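Local structure of probable TonB-dependent siderophore receptor PiuA (5FP1) at residues 33-38 with 346-351; 157-162 with 186-191. The protein probably binds iron-chelating siderophores at the outer membrane in the first step of iron uptake, possibly including ferric enterobactin with micromolar affinity. All coordinates share one frame; numbering follows the deposited sequence. Where two conformers were deposited one is given.

Contact 1: 33-38 with 346-351; sequences FVAPLL and KHRFNV
Plug meets barrel wall where Val34, in the loop leading to strand 43-47 of the plug, presses against Arg348 and Asn350 near the start of barrel strand 346-368. The contact is one of packing, and a branched, compact valine suits it because its two methyls can rest on successive residues of the strand. CG2 rests on Arg348 O at 3.4 Å, while CG1, turned anti to the carbonyl carbon (chi1 -60°), reaches past Phe349 C to lie 4.0 Å from Asn350 CB.

Arg348 leaves the strand toward the loop and bends at CG-CD (chi3 -62°), which carries its guanidinium to Ala35 and Pro36. Ala35 CB lies beneath one face, offset toward the rim and 4.1 Å from NH2; its small methyl lets the flat group come close. Pro36 CD approaches NH1 obliquely at 3.9 Å, the two side chains running at about a right angle. NE is buried here without a hydrogen-bonding partner in the model.

The polar ends find partners outside the two segments: strand 346-368 runs between 315-341 and 405-428, and the latter supplies Asn426 to Arg348 NH2 and Tyr422 to Asn350 OD1, while Ser31 O, just before the loop segment, accepts from Asn350 ND2.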
loop_
_atom_site.group_PDB
_atom_site.type_symbol
_atom_site.label_atom_id
_atom_site.label_comp_id
_atom_site.label_asym_id
_atom_site.label_seq_id
_atom_site.Cartn_x
_atom_site.Cartn_y
_atom_site.Cartn_z
ATOM N N PHE A 33 -18.778 4.792 -3.085
ATOM C CA PHE A 33 -19.490 3.523 -3.179
ATOM C C PHE A 33 -20.896 3.812 -2.676
ATOM O O PHE A 33 -21.159 3.825 -1.491
ATOM C CB PHE A 33 -18.853 2.437 -2.316
ATOM C CG PHE A 33 -17.631 1.795 -2.929
ATOM C CD1 PHE A 33 -17.719 1.091 -4.124
ATOM C CD2 PHE A 33 -16.403 1.873 -2.303
ATOM C CE1 PHE A 33 -16.603 0.498 -4.692
ATOM C CE2 PHE A 33 -15.273 1.268 -2.851
ATOM C CZ PHE A 33 -15.368 0.585 -4.058
ATOM N N VAL A 34 -21.785 4.076 -3.610
ATOM C CA VAL A 34 -23.127 4.519 -3.293
ATOM C C VAL A 34 -24.073 3.394 -2.889
ATOM O O VAL A 34 -25.177 3.658 -2.388
ATOM C CB VAL A 34 -23.699 5.289 -4.487
ATOM C CG1 VAL A 34 -22.814 6.493 -4.782
ATOM C CG2 VAL A 34 -23.808 4.394 -5.727
ATOM N N ALA A 35 -23.648 2.151 -3.099
ATOM C CA ALA A 35 -24.453 0.979 -2.742
ATOM C C ALA A 35 -23.735 0.144 -1.703
ATOM O O ALA A 35 -22.516 0.215 -1.616
ATOM C CB ALA A 35 -24.732 0.145 -3.990
ATOM N N PRO A 36 -24.479 -0.679 -0.931
ATOM C CA PRO A 36 -23.841 -1.615 -0.003
ATOM C C PRO A 36 -22.927 -2.566 -0.741
ATOM O O PRO A 36 -23.095 -2.778 -1.941
ATOM C CB PRO A 36 -25.014 -2.382 0.636
ATOM C CG PRO A 36 -26.251 -1.929 -0.058
ATOM C CD PRO A 36 -25.950 -0.687 -0.831
ATOM N N LEU A 37 -21.935 -3.114 -0.047
ATOM C CA LEU A 37 -20.941 -3.919 -0.742
ATOM C C LEU A 37 -21.582 -5.149 -1.424
ATOM O O LEU A 37 -21.185 -5.534 -2.514
ATOM C CB LEU A 37 -19.821 -4.301 0.205
ATOM C CG LEU A 37 -18.974 -3.078 0.646
ATOM C CD1 LEU A 37 -17.933 -3.554 1.641
ATOM C CD2 LEU A 37 -18.349 -2.366 -0.550
ATOM N N LEU A 38 -22.606 -5.724 -0.803
ATOM C CA LEU A 38 -23.336 -6.878 -1.383
ATOM C C LEU A 38 -23.842 -6.636 -2.796
ATOM O O LEU A 38 -23.839 -7.540 -3.643
ATOM C CB LEU A 38 -24.517 -7.224 -0.447
ATOM C CG LEU A 38 -25.431 -8.380 -0.870
ATOM C CD1 LEU A 38 -24.668 -9.682 -0.780
ATOM C CD2 LEU A 38 -26.676 -8.412 0.028
ATOM N N LYS A 346 -34.948 4.565 -8.826
ATOM C CA LYS A 346 -34.314 5.118 -7.635
ATOM C C LYS A 346 -32.812 5.329 -7.874
ATOM O O LYS A 346 -32.071 4.366 -8.110
ATOM C CB LYS A 346 -34.530 4.214 -6.427
ATOM C CG LYS A 346 -35.999 3.945 -6.138
ATOM C CD LYS A 346 -36.162 3.078 -4.906
ATOM C CE LYS A 346 -37.587 2.575 -4.779
ATOM N NZ LYS A 346 -37.790 1.892 -3.473
ATOM N N HIS A 347 -32.378 6.580 -7.817
ATOM C CA HIS A 347 -30.972 6.930 -8.040
ATOM C C HIS A 347 -30.232 7.080 -6.730
ATOM O O HIS A 347 -30.729 7.703 -5.790
ATOM C CB HIS A 347 -30.853 8.226 -8.801
ATOM C CG HIS A 347 -31.480 8.201 -10.149
ATOM N ND1 HIS A 347 -30.746 8.103 -11.310
ATOM C CD2 HIS A 347 -32.776 8.309 -10.531
ATOM C CE1 HIS A 347 -31.560 8.148 -12.349
ATOM N NE2 HIS A 347 -32.797 8.270 -11.902
ATOM N N ARG A 348 -29.077 6.436 -6.647
ATOM C CA ARG A 348 -28.147 6.625 -5.549
ATOM C C ARG A 348 -26.860 7.166 -6.152
ATOM O O ARG A 348 -26.230 6.499 -6.980
ATOM C CB ARG A 348 -27.923 5.319 -4.816
ATOM C CG ARG A 348 -29.141 4.919 -3.999
ATOM C CD ARG A 348 -29.015 3.534 -3.445
ATOM N NE ARG A 348 -28.924 2.512 -4.493
ATOM C CZ ARG A 348 -28.806 1.222 -4.213
ATOM N NH1 ARG A 348 -28.798 0.836 -2.939
ATOM N NH2 ARG A 348 -28.687 0.320 -5.176
ATOM N N PHE A 349 -26.523 8.407 -5.820
ATOM C CA PHE A 349 -25.524 9.122 -6.612
ATOM C C PHE A 349 -24.447 9.843 -5.800
ATOM O O PHE A 349 -24.596 10.119 -4.607
ATOM C CB PHE A 349 -26.207 10.131 -7.522
ATOM C CG PHE A 349 -26.873 11.256 -6.781
ATOM C CD1 PHE A 349 -26.157 12.382 -6.414
ATOM C CD2 PHE A 349 -28.229 11.201 -6.478
ATOM C CE1 PHE A 349 -26.765 13.428 -5.734
ATOM C CE2 PHE A 349 -28.839 12.244 -5.807
ATOM C CZ PHE A 349 -28.106 13.351 -5.425
ATOM N N ASN A 350 -23.379 10.152 -6.506
ATOM C CA ASN A 350 -22.302 10.979 -6.004
ATOM C C ASN A 350 -21.775 11.641 -7.243
ATOM O O ASN A 350 -21.304 10.968 -8.187
ATOM C CB ASN A 350 -21.247 10.131 -5.278
ATOM C CG ASN A 350 -20.121 10.971 -4.701
ATOM O OD1 ASN A 350 -19.805 12.029 -5.231
ATOM N ND2 ASN A 350 -19.527 10.511 -3.623
ATOM N N VAL A 351 -21.939 12.959 -7.302
ATOM C CA VAL A 351 -21.416 13.752 -8.395
ATOM C C VAL A 351 -20.533 14.851 -7.806
ATOM O O VAL A 351 -20.811 15.371 -6.726
ATOM C CB VAL A 351 -22.551 14.343 -9.256
ATOM C CG1 VAL A 351 -23.476 13.225 -9.721
ATOM C CG2 VAL A 351 -23.340 15.402 -8.488
#

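Contact 2: 157-162 with 186-191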
loop_
_atom_site.group_PDB
_atom_site.type_symbol
_atom_site.label_atom_id
_atom_site.label_comp_id
_atom_site.label_asym_id
_atom_site.label_seq_id
_atom_site.Cartn_x
_atom_site.Cartn_y
_atom_site.Cartn_z
ATOM N N GLY A 157 7.097 -6.780 23.782
ATOM C CA GLY A 157 7.286 -7.996 23.026
ATOM C C GLY A 157 8.728 -8.374 22.820
ATOM O O GLY A 157 9.632 -7.630 23.174
ATOM N N THR A 158 8.936 -9.537 22.236
ATOM C CA THR A 158 10.282 -10.008 21.989
ATOM C C THR A 158 10.994 -9.070 20.997
ATOM O O THR A 158 10.336 -8.313 20.237
ATOM C CB THR A 158 10.247 -11.431 21.444
ATOM O OG1 THR A 158 9.334 -11.473 20.345
ATOM C CG2 THR A 158 9.766 -12.399 22.522
ATOM N N ASP A 159 12.321 -9.116 21.031
ATOM C CA ASP A 159 13.187 -8.250 20.204
ATOM C C ASP A 159 12.879 -6.776 20.400
ATOM O O ASP A 159 12.806 -5.992 19.445
ATOM C CB ASP A 159 13.129 -8.678 18.733
ATOM C CG ASP A 159 13.900 -9.970 18.481
ATOM O OD1 ASP A 159 15.010 -10.101 19.044
ATOM O OD2 ASP A 159 13.415 -10.876 17.758
ATOM N N ASN A 160 12.726 -6.411 21.677
ATOM C CA ASN A 160 12.642 -5.025 22.131
ATOM C C ASN A 160 11.483 -4.248 21.512
ATOM O O ASN A 160 11.607 -3.081 21.198
ATOM C CB ASN A 160 13.965 -4.300 21.901
ATOM C CG ASN A 160 15.057 -4.816 22.831
ATOM O OD1 ASN A 160 14.824 -5.005 24.023
ATOM N ND2 ASN A 160 16.233 -5.088 22.286
ATOM N N TYR A 161 10.357 -4.920 21.389
ATOM C CA TYR A 161 9.089 -4.277 21.028
ATOM C C TYR A 161 8.471 -3.600 22.243
ATOM O O TYR A 161 8.310 -4.226 23.295
ATOM C CB TYR A 161 8.182 -5.367 20.501
ATOM C CG TYR A 161 6.791 -4.995 20.050
ATOM C CD1 TYR A 161 5.810 -4.624 20.970
ATOM C CD2 TYR A 161 6.424 -5.100 18.713
ATOM C CE1 TYR A 161 4.525 -4.348 20.564
ATOM C CE2 TYR A 161 5.137 -4.824 18.297
ATOM C CZ TYR A 161 4.184 -4.461 19.226
ATOM O OH TYR A 161 2.898 -4.195 18.832
ATOM N N GLN A 162 8.150 -2.318 22.108
ATOM C CA GLN A 162 7.320 -1.611 23.094
ATOM C C GLN A 162 6.398 -0.678 22.371
ATOM O O GLN A 162 6.839 0.067 21.501
ATOM C CB GLN A 162 8.192 -0.787 24.060
ATOM C CG GLN A 162 9.240 -1.612 24.790
ATOM C CD GLN A 162 10.325 -0.738 25.402
ATOM O OE1 GLN A 162 10.048 0.348 25.896
ATOM N NE2 GLN A 162 11.566 -1.204 25.356
ATOM N N GLN A 186 8.363 1.331 19.397
ATOM C CA GLN A 186 9.695 0.879 18.945
ATOM C C GLN A 186 9.710 -0.612 18.829
ATOM O O GLN A 186 9.029 -1.322 19.600
ATOM C CB GLN A 186 10.819 1.324 19.883
ATOM C CG GLN A 186 10.751 0.712 21.272
ATOM C CD GLN A 186 12.008 0.973 22.103
ATOM O OE1 GLN A 186 12.589 0.051 22.672
ATOM N NE2 GLN A 186 12.423 2.215 22.169
ATOM N N ASN A 187 10.477 -1.106 17.861
ATOM C CA ASN A 187 10.768 -2.526 17.772
ATOM C C ASN A 187 11.998 -2.762 16.917
ATOM O O ASN A 187 12.298 -1.975 16.005
ATOM C CB ASN A 187 9.570 -3.328 17.218
ATOM C CG ASN A 187 9.381 -3.172 15.709
ATOM O OD1 ASN A 187 8.835 -2.169 15.247
ATOM N ND2 ASN A 187 9.787 -4.181 14.949
ATOM N N GLU A 188 12.703 -3.843 17.213
ATOM C CA GLU A 188 13.711 -4.381 16.312
ATOM C C GLU A 188 13.013 -5.369 15.412
ATOM O O GLU A 188 12.056 -6.009 15.828
ATOM C CB GLU A 188 14.807 -5.108 17.084
ATOM C CG GLU A 188 15.595 -4.197 17.986
ATOM C CD GLU A 188 16.559 -4.978 18.867
ATOM O OE1 GLU A 188 16.761 -6.200 18.640
ATOM O OE2 GLU A 188 17.109 -4.344 19.776
ATOM N N LYS A 189 13.481 -5.494 14.173
ATOM C CA LYS A 189 12.919 -6.481 13.270
ATOM C C LYS A 189 13.115 -7.860 13.903
ATOM O O LYS A 189 14.237 -8.249 14.255
ATOM C CB LYS A 189 13.584 -6.424 11.905
ATOM C CG LYS A 189 12.943 -7.357 10.907
ATOM C CD LYS A 189 13.678 -7.320 9.577
ATOM C CE LYS A 189 13.001 -8.236 8.552
ATOM N NZ LYS A 189 13.838 -8.438 7.335
ATOM N N ALA A 190 12.034 -8.611 14.010
ATOM C CA ALA A 190 12.059 -9.861 14.775
ATOM C C ALA A 190 12.958 -10.894 14.118
ATOM O O ALA A 190 12.862 -11.147 12.901
ATOM C CB ALA A 190 10.643 -10.422 14.890
ATOM N N GLY A 191 13.862 -11.457 14.911
ATOM C CA GLY A 191 14.758 -12.511 14.443
ATOM C C GLY A 191 15.994 -12.010 13.740
ATOM O O GLY A 191 16.868 -12.793 13.362
HETATM O O HOH W 1 10.270 -6.747 17.737
HETATM O O HOH W 2 16.720 -8.500 20.187
#
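Gln162 and Gln186 form an antiparallel, hydrogen-bonded pair in the barrel hairpin of strands 161-171 and 177-188, with Gln162 N to Gln186 O at 2.8 Å and Gln186 N to Gln162 O at 2.9 Å. Toward the loops the ladder gives way to the tight turn joining strands 149-157 and 161-171, yet Glu188 N still donates to Asp159 O over 3.1 Å. Asp159 and Asn160 both have left-handed helical backbone angles, which aspartate and asparagine tolerate better than most residues.

The side chains of Gln162 and Gln186 run alongside each other in the same direction, their amide planes 43° apart; Gln162 NE2 comes to 3.1 Å from Gln186 OE1, but at an angle too poor for a hydrogen bond. On the opposite side of the strand, toward the plug residues Lys56 and Thr58, Tyr161 CD2 packs on Asn187 CB at 3.9 Å, and the tyrosine ring also meets His185 edge-to-face.

Asn160 lies beside the extended Glu188 and sends its ND2 to Glu188 OE2 at 2.8 Å; the acceptor is in the plane of the amide, but the donor stands well above the carboxylate plane. Asp159, with CG beside its own backbone N (chi1 -74°), turns OD2 to Gly191 N, 2.9 Å away and likewise above its carboxylate plane. That leaves OD1 4.3 Å from Glu188 OE1, a pairing of like charges probably eased by a single water that donates to both oxygens.

In the fold
Contacts 1 and 2 lie on opposite sides of the chain's centre, their centres about 44 Å and nearest atoms about 27 Å apart. Contact 1 sets the plug directly against the barrel; contact 2 is barrel to barrel and meets the plug through Tyr161, on Lys56 and Thr58. Along the chain, residues 33-38 come first, both halves of contact 2 follow early in the barrel, and 346-351 come last. Contact 1 thus links parts some 300 residues apart, whereas contact 2 ties the start of strand 161-171 to the end of strand 177-188, at the open end of their hairpin. TonB-dependent receptor topology is consistent with contact 1 near the periplasmic rim and contact 2 near the extracellular one.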